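PDB 7BWX: Ice-binding protein isoform1a from Antarctomyces psychrotrophicus, which probably binds to the prism planes of ice, acting as an antifreeze protein with a right-handed beta-helical fold. Local coordinates for residues Val113-Gly118 / Ile143-Ala148. The protein carries 1 engineered substitution. Sequence-based numbering, arbitrary orientation.
Sequences VLTLDG and ILTNGA
With CG anti to the backbone N (chi1 180°), the carboxylate of Asp-117 reaches the amide of Asn-146, whose own CG stands anti to its carbonyl carbon (chi1 -63°). Asn-146 ND2 donates to Asp-117 OD1 at 2.9 Å, arriving from above the carboxylate plane, the two flat groups being turned 62° apart. OD1 also accepts from the backbone N of Ala-119. With an alanine at Asp-117, the Asn-146 amide and the Ala-119 N-H would both be likely to lose this acceptor, and the amide could turn. On the same face Thr-115 CG2 meets Thr-145 CG2 at 3.7 Å, and at the start of the strands Val-113 CG1 packs on Ile-143 CD1 at 3.9 Å. Leu-116 and Leu-144 lie on the face away from Thr-115 and Asp-117, Leu-116 CD1 4.1 Å from Leu-144 CD2. Parallel-strand hydrogen bonds join the backbones, among them Leu-116 N to Ile-143 O at 2.8 Å. Thr-145 O accepts hydrogen bonds from Gly-118 N and Ala-148 N, from opposite faces of its plane, the latter closing a type I' turn. These are neighbouring rungs of the right-handed beta-helix: strand 113-117 lies between strands 96-97 and 141-145, and Leu-116 packs inward on Trp-126, Phe-128 and Val-153.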
loop_
_atom_site.group_PDB
_atom_site.type_symbol
_atom_site.label_atom_id
_atom_site.label_comp_id
_atom_site.label_asym_id
_atom_site.label_seq_id
_atom_site.Cartn_x
_atom_site.Cartn_y
_atom_site.Cartn_z
ATOM N N VAL A 113 -10.119 2.495 -13.750
ATOM C CA VAL A 113 -8.665 2.412 -13.950
ATOM C C VAL A 113 -8.075 3.762 -13.606
ATOM O O VAL A 113 -8.566 4.780 -14.107
ATOM C CB VAL A 113 -8.308 1.990 -15.394
ATOM C CG1 VAL A 113 -6.807 2.007 -15.626
ATOM C CG2 VAL A 113 -8.902 0.650 -15.717
ATOM N N LEU A 114 -6.987 3.739 -12.859
ATOM C CA LEU A 114 -6.155 4.921 -12.622
ATOM C C LEU A 114 -4.814 4.709 -13.305
ATOM O O LEU A 114 -4.177 3.678 -13.076
ATOM C CB LEU A 114 -6.040 5.138 -11.098
ATOM C CG LEU A 114 -4.984 6.157 -10.635
ATOM C CD1 LEU A 114 -5.285 7.543 -11.198
ATOM C CD2 LEU A 114 -5.002 6.251 -9.127
ATOM N N THR A 115 -4.366 5.707 -14.051
ATOM C CA THR A 115 -3.112 5.672 -14.806
ATOM C C THR A 115 -2.133 6.611 -14.145
ATOM O O THR A 115 -2.471 7.752 -13.958
ATOM C CB THR A 115 -3.352 6.012 -16.279
ATOM O OG1 THR A 115 -4.321 5.096 -16.799
ATOM C CG2 THR A 115 -2.063 5.888 -17.040
ATOM N N LEU A 116 -0.955 6.109 -13.829
ATOM C CA LEU A 116 0.160 6.901 -13.317
ATOM C C LEU A 116 1.158 7.055 -14.454
ATOM O O LEU A 116 1.754 6.065 -14.876
ATOM C CB LEU A 116 0.740 6.209 -12.103
ATOM C CG LEU A 116 -0.303 5.966 -11.023
ATOM C CD1 LEU A 116 0.330 5.191 -9.876
ATOM C CD2 LEU A 116 -0.890 7.281 -10.532
ATOM N N ASP A 117 1.291 8.301 -14.910
ATOM C CA ASP A 117 2.091 8.691 -16.097
ATOM C C ASP A 117 3.428 9.248 -15.653
ATOM O O ASP A 117 3.478 10.334 -15.160
ATOM C CB ASP A 117 1.274 9.678 -16.914
ATOM C CG ASP A 117 1.954 10.197 -18.178
ATOM O OD1 ASP A 117 3.068 9.758 -18.479
ATOM O OD2 ASP A 117 1.349 11.100 -18.794
ATOM N N GLY A 118 4.482 8.488 -15.848
ATOM C CA GLY A 118 5.848 8.911 -15.541
ATOM C C GLY A 118 6.351 10.004 -16.472
ATOM O O GLY A 118 7.401 10.544 -16.142
ATOM N N ILE A 143 -2.494 1.328 -13.206
ATOM C CA ILE A 143 -1.494 0.991 -14.249
ATOM C C ILE A 143 -0.433 2.086 -14.318
ATOM O O ILE A 143 -0.683 3.273 -13.902
ATOM C CB ILE A 143 -2.192 0.763 -15.605
ATOM C CG1 ILE A 143 -2.835 2.021 -16.173
ATOM C CG2 ILE A 143 -3.193 -0.370 -15.511
ATOM C CD1 ILE A 143 -3.415 1.796 -17.561
ATOM N N LEU A 144 0.716 1.686 -14.803
ATOM C CA LEU A 144 1.905 2.535 -14.922
ATOM C C LEU A 144 2.191 2.789 -16.404
ATOM O O LEU A 144 2.291 1.797 -17.126
ATOM C CB LEU A 144 3.075 1.780 -14.304
ATOM C CG LEU A 144 2.856 1.270 -12.877
ATOM C CD1 LEU A 144 4.036 0.414 -12.455
ATOM C CD2 LEU A 144 2.593 2.417 -11.912
ATOM N N THR A 145 2.450 4.028 -16.799
ATOM C CA THR A 145 2.869 4.321 -18.197
ATOM C C THR A 145 4.115 5.197 -18.193
ATOM O O THR A 145 4.393 5.859 -17.170
ATOM C CB THR A 145 1.720 4.962 -18.974
ATOM O OG1 THR A 145 1.467 6.221 -18.344
ATOM C CG2 THR A 145 0.484 4.090 -18.977
ATOM N N ASN A 146 4.839 5.202 -19.318
ATOM C CA ASN A 146 5.876 6.214 -19.613
ATOM C C ASN A 146 6.876 6.266 -18.476
ATOM O O ASN A 146 7.236 7.375 -18.077
ATOM C CB ASN A 146 5.231 7.575 -19.845
ATOM C CG ASN A 146 4.314 7.556 -21.044
ATOM O OD1 ASN A 146 4.508 6.723 -21.917
ATOM N ND2 ASN A 146 3.306 8.416 -21.087
ATOM N N GLY A 147 7.322 5.107 -18.002
ATOM C CA GLY A 147 8.457 4.974 -17.061
ATOM C C GLY A 147 8.051 4.973 -15.577
ATOM O O GLY A 147 8.973 4.901 -14.705
ATOM N N ALA A 148 6.765 5.107 -15.262
ATOM C CA ALA A 148 6.303 5.112 -13.850
ATOM C C ALA A 148 6.762 3.812 -13.197
ATOM O O ALA A 148 6.624 2.765 -13.809
ATOM C CB ALA A 148 4.823 5.241 -13.758
#